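Local atomic coordinates of putative phosphonate binding protein for ABC transporter (Prochlorococcus marinus str. MIT 9301, PDB entry 5LQ5), a protein that binds inorganic phosphite strongly, and methylphosphonate and phosphate only very weakly, as the probable periplasmic solute-binding component of an ABC transporter. Residues S27-L30 with S31-D35; Q259-N262 with I263-G267. All blocks are in the same frame, centred on the assembly; numbering follows the deposited sequence.

In the fold
Both interactions are local, each made between residues three to five apart, and their nearest atoms lie about 17 Å from each other. Interaction 1 ends the helix of the beta-alpha-beta unit made by strand 5-10, helix 16-34 and strand 37-40, its centre about 23 Å from the centre of the chain. Interaction 2, where a 3-10 turn leads into helix 261-269, has its centre about 15 Å from it. Each has a buried apolar side and a more polar one. In 27-35 a carboxylate-amide hydrogen bond lies partly covered against helix 238-246, whereas 259-267 carries a lysine-glutamate salt bridge between exposed residues. The leucines of interaction 1 pack on helix 222-231; Ile266 of interaction 2 meets helix 127-139.

Interaction 1: S27-L30 with S31-D35; sequences SKEL and SKQLD
The last turns of helix 16-34, the crossover helix of a beta-alpha-beta unit, join Glu29 to Gln33 one turn later. Gln33 NE2 donates to Glu29 OE2 at 2.9 Å, with an N-H...O angle of 151°. The donor meets the anti lone pair of OE2, which lies somewhat out of the amide plane, and the two flat groups are turned 69° against each other. Glu29 CG stands anti to the backbone N (chi1 -176°), and a bend at chi2 carries the carboxylate toward Gln33. The same OE2 is also bonded to His240 of helix 238-246, while OE1 accepts from a water at 2.7 Å that in turn takes a bond from Lys32 NZ.

On the buried side Leu30 and Leu34 lie side by side, with Leu30 CG 4.0 Å from Leu34 CD1, and both pack on helix 222-231. Branched apolar chains suit this inner side; Glu29 and Gln33 are long enough to reach helix 238-246 while staying partly exposed, and Lys32 suits the outer side. Leu34 N also closes the turn on Leu30 O at 2.8 Å. Ser31, small enough to sit against strand 37-40, turns its hydroxyl to Val36 O just beyond the helix. With two bonds on OE2 and a water on OE1, the Glu29 carboxylate is held at both oxygens, and the water-linked Lys32 would probably help to stabilise its negative charge.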
loop_
_atom_site.group_PDB
_atom_site.type_symbol
_atom_site.label_atom_id
_atom_site.label_comp_id
_atom_site.label_asym_id
_atom_site.label_seq_id
_atom_site.Cartn_x
_atom_site.Cartn_y
_atom_site.Cartn_z
ATOM N N SER A 27 -13.913 -6.440 8.653
ATOM C CA SER A 27 -14.773 -7.549 8.225
ATOM C C SER A 27 -15.986 -7.719 9.135
ATOM O O SER A 27 -17.094 -7.935 8.680
ATOM C CB SER A 27 -13.986 -8.856 8.114
ATOM O OG SER A 27 -13.027 -8.745 7.056
ATOM N N LYS A 28 -15.763 -7.580 10.427
ATOM C CA LYS A 28 -16.855 -7.749 11.397
ATOM C C LYS A 28 -17.915 -6.652 11.255
ATOM O O LYS A 28 -19.111 -6.918 11.336
ATOM C CB LYS A 28 -16.323 -7.841 12.839
ATOM C CG LYS A 28 -15.815 -9.237 13.196
ATOM C CD LYS A 28 -15.203 -9.276 14.590
ATOM C CE LYS A 28 -14.426 -10.567 14.836
ATOM N NZ LYS A 28 -15.245 -11.629 15.476
ATOM N N GLU A 29 -17.476 -5.436 10.997
ATOM C CA GLU A 29 -18.383 -4.301 10.787
ATOM C C GLU A 29 -19.167 -4.479 9.472
ATOM O O GLU A 29 -20.373 -4.279 9.421
ATOM C CB GLU A 29 -17.646 -2.959 10.805
ATOM C CG GLU A 29 -18.550 -1.719 10.687
ATOM C CD GLU A 29 -19.620 -1.636 11.782
ATOM O OE1 GLU A 29 -19.402 -2.157 12.913
ATOM O OE2 GLU A 29 -20.695 -1.040 11.509
ATOM N N LEU A 30 -18.479 -4.823 8.392
ATOM C CA LEU A 30 -19.189 -5.133 7.135
ATOM C C LEU A 30 -20.241 -6.218 7.299
ATOM O O LEU A 30 -21.360 -6.113 6.794
ATOM C CB LEU A 30 -18.197 -5.557 6.028
ATOM C CG LEU A 30 -17.896 -4.475 5.006
ATOM C CD1 LEU A 30 -17.310 -3.228 5.654
ATOM C CD2 LEU A 30 -16.943 -5.070 3.976
ATOM N N SER A 31 -19.885 -7.253 8.041
ATOM C CA SER A 31 -20.797 -8.370 8.245
ATOM C C SER A 31 -22.067 -7.930 8.979
ATOM O O SER A 31 -23.166 -8.354 8.649
ATOM C CB SER A 31 -20.133 -9.489 9.030
ATOM O OG SER A 31 -21.073 -10.509 9.307
ATOM N N LYS A 32 -21.905 -7.068 9.974
ATOM C CA LYS A 32 -23.063 -6.543 10.727
ATOM C C LYS A 32 -24.003 -5.717 9.827
ATOM O O LYS A 32 -25.219 -5.888 9.850
ATOM C CB LYS A 32 -22.610 -5.691 11.901
ATOM C CG LYS A 32 -22.120 -6.489 13.100
ATOM C CD LYS A 32 -21.751 -5.578 14.258
ATOM C CE LYS A 32 -20.946 -6.320 15.316
ATOM N NZ LYS A 32 -20.388 -5.399 16.339
ATOM N N GLN A 33 -23.421 -4.826 9.030
ATOM C CA GLN A 33 -24.194 -3.915 8.172
ATOM C C GLN A 33 -24.781 -4.550 6.923
ATOM O O GLN A 33 -25.882 -4.174 6.494
ATOM C CB GLN A 33 -23.386 -2.709 7.774
ATOM C CG GLN A 33 -23.002 -1.805 8.934
ATOM C CD GLN A 33 -22.676 -0.377 8.483
ATOM O OE1 GLN A 33 -23.390 0.218 7.663
ATOM N NE2 GLN A 33 -21.564 0.162 8.969
ATOM N N LEU A 34 -24.043 -5.471 6.324
ATOM C CA LEU A 34 -24.506 -6.201 5.117
ATOM C C LEU A 34 -25.288 -7.483 5.361
ATOM O O LEU A 34 -25.895 -8.015 4.438
ATOM C CB LEU A 34 -23.315 -6.541 4.204
ATOM C CG LEU A 34 -22.568 -5.292 3.742
ATOM C CD1 LEU A 34 -21.244 -5.679 3.107
ATOM C CD2 LEU A 34 -23.393 -4.415 2.815
ATOM N N ASP A 35 -25.254 -7.976 6.593
ATOM C CA ASP A 35 -25.970 -9.217 6.986
ATOM C C ASP A 35 -25.521 -10.406 6.110
ATOM O O ASP A 35 -26.324 -11.176 5.591
ATOM C CB ASP A 35 -27.499 -8.967 6.881
ATOM C CG ASP A 35 -28.352 -10.235 7.025
ATOM O OD1 ASP A 35 -27.861 -11.332 7.370
ATOM O OD2 ASP A 35 -29.553 -10.134 6.772
HETATM O O HOH W 1 -18.356 -4.315 14.212
#

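Interaction 2: Q259-N262 with I263-G267; sequences QYKN and IEEIG
Lys261 and Glu265, one turn apart on the surface of the helix, are joined by a salt bridge of 2.8 Å from Lys261 NZ to Glu265 OE2. The ammonium comes to the syn side of that oxygen, 26° out of the carboxylate plane, and the two chains run across each other. Lys261 is extended as far as CE and then bends at chi4 (-84°), which turns NZ toward OE2. The other oxygen, Glu265 OE1, accepts from a water at 2.6 Å; this water also donates to Asn262 OD1, so one molecule serves two acceptors. Long charged chains fit here because they can reach along the exposed side.

Tyr260 is the N-cap of helix 261-269, and its carbonyl O receives Glu264 N at 3.0 Å in the first full turn. Ile263 N is served by a water that accepts from it at 3.0 Å and donates to Gln259 O. Next along the helix, Glu265 N bonds Lys261 O and Ile266 N bonds Asn262 O. Glu264 OE2 forms a salt bridge with Arg268 NH2, and Gln259 NE2 donates to Gln83 OE1.

Within the two-lobed periplasmic binding protein fold this helix bridges the lobes: Tyr260, stacked on His207, and Glu264 touch helix 65-74 of one, while Ile263 touches Thr127 of the phosphite pocket in the other. Ile266 CD1 lies 3.6 Å from Asn262 ND2, a van der Waals contact, and its branched chain packs against Leu131, Met132 and Tyr135 of helix 127-139. Cut back to an alanine, this position would lose CG1, CG2 and CD1, which is likely to leave a gap facing those three residues and to let the Asn262 amide turn more easily.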
loop_
_atom_site.group_PDB
_atom_site.type_symbol
_atom_site.label_atom_id
_atom_site.label_comp_id
_atom_site.label_asym_id
_atom_site.label_seq_id
_atom_site.Cartn_x
_atom_site.Cartn_y
_atom_site.Cartn_z
ATOM N N GLN A 259 -8.397 7.683 -12.214
ATOM C CA GLN A 259 -7.430 8.411 -11.383
ATOM C C GLN A 259 -6.060 7.700 -11.353
ATOM O O GLN A 259 -5.051 8.317 -10.989
ATOM C CB GLN A 259 -7.967 8.819 -9.997
ATOM C CG GLN A 259 -7.912 7.812 -8.879
ATOM C CD GLN A 259 -8.041 8.430 -7.475
ATOM O OE1 GLN A 259 -8.595 9.503 -7.268
ATOM N NE2 GLN A 259 -7.499 7.739 -6.506
ATOM N N TYR A 260 -6.018 6.442 -11.794
ATOM C CA TYR A 260 -4.779 5.640 -11.707
ATOM C C TYR A 260 -3.981 5.617 -13.022
ATOM O O TYR A 260 -3.045 4.848 -13.172
ATOM C CB TYR A 260 -5.100 4.194 -11.259
ATOM C CG TYR A 260 -5.787 4.227 -9.921
ATOM C CD1 TYR A 260 -5.078 4.410 -8.718
ATOM C CD2 TYR A 260 -7.172 4.224 -9.873
ATOM C CE1 TYR A 260 -5.766 4.519 -7.494
ATOM C CE2 TYR A 260 -7.853 4.357 -8.696
ATOM C CZ TYR A 260 -7.173 4.504 -7.522
ATOM O OH TYR A 260 -7.947 4.683 -6.412
ATOM N N LYS A 261 -4.370 6.463 -13.978
ATOM C CA LYS A 261 -3.689 6.589 -15.277
ATOM C C LYS A 261 -2.182 6.837 -15.172
ATOM O O LYS A 261 -1.384 6.196 -15.847
ATOM C CB LYS A 261 -4.343 7.727 -16.108
ATOM C CG LYS A 261 -3.896 7.840 -17.552
ATOM C CD LYS A 261 -4.491 9.099 -18.182
ATOM C CE LYS A 261 -3.806 9.519 -19.477
ATOM N NZ LYS A 261 -2.568 10.338 -19.282
ATOM N N ASN A 262 -1.809 7.754 -14.294
ATOM C CA ASN A 262 -0.385 8.110 -14.113
ATOM C C ASN A 262 0.404 6.930 -13.514
ATOM O O ASN A 262 1.494 6.605 -13.974
ATOM C CB ASN A 262 -0.251 9.367 -13.258
ATOM C CG ASN A 262 1.179 9.732 -12.973
ATOM O OD1 ASN A 262 1.945 10.152 -13.865
ATOM N ND2 ASN A 262 1.571 9.556 -11.728
ATOM N N ILE A 263 -0.199 6.226 -12.545
ATOM C CA ILE A 263 0.488 5.049 -11.997
ATOM C C ILE A 263 0.672 3.988 -13.084
ATOM O O ILE A 263 1.737 3.398 -13.218
ATOM C CB ILE A 263 -0.287 4.457 -10.807
ATOM C CG1 ILE A 263 -0.310 5.420 -9.614
ATOM C CG2 ILE A 263 0.294 3.094 -10.381
ATOM C CD1 ILE A 263 1.010 5.918 -9.106
ATOM N N GLU A 264 -0.382 3.771 -13.873
ATOM C CA GLU A 264 -0.298 2.797 -14.961
ATOM C C GLU A 264 0.817 3.167 -15.935
ATOM O O GLU A 264 1.595 2.316 -16.337
ATOM C CB GLU A 264 -1.643 2.622 -15.707
ATOM C CG GLU A 264 -1.617 1.478 -16.715
ATOM C CD GLU A 264 -2.957 1.093 -17.310
ATOM O OE1 GLU A 264 -4.005 1.710 -16.999
ATOM O OE2 GLU A 264 -2.946 0.091 -18.087
ATOM N N GLU A 265 0.874 4.441 -16.303
ATOM C CA GLU A 265 1.900 4.899 -17.282
ATOM C C GLU A 265 3.320 4.752 -16.764
ATOM O O GLU A 265 4.224 4.320 -17.480
ATOM C CB GLU A 265 1.626 6.357 -17.671
ATOM C CG GLU A 265 0.352 6.453 -18.526
ATOM C CD GLU A 265 -0.079 7.884 -18.816
ATOM O OE1 GLU A 265 0.503 8.841 -18.250
ATOM O OE2 GLU A 265 -1.002 8.052 -19.637
ATOM N N ILE A 266 3.503 5.099 -15.498
ATOM C CA ILE A 266 4.796 4.918 -14.831
ATOM C C ILE A 266 5.143 3.416 -14.769
ATOM O O ILE A 266 6.271 3.025 -15.053
ATOM C CB ILE A 266 4.862 5.638 -13.463
ATOM C CG1 ILE A 266 4.758 7.175 -13.642
ATOM C CG2 ILE A 266 6.139 5.244 -12.711
ATOM C CD1 ILE A 266 4.705 7.988 -12.361
ATOM N N GLY A 267 4.165 2.594 -14.383
ATOM C CA GLY A 267 4.308 1.126 -14.405
ATOM C C GLY A 267 4.769 0.589 -15.763
ATOM O O GLY A 267 5.649 -0.268 -15.853
HETATM O O HOH W 2 -2.297 7.833 -11.234
HETATM O O HOH W 3 0.365 10.609 -16.368
#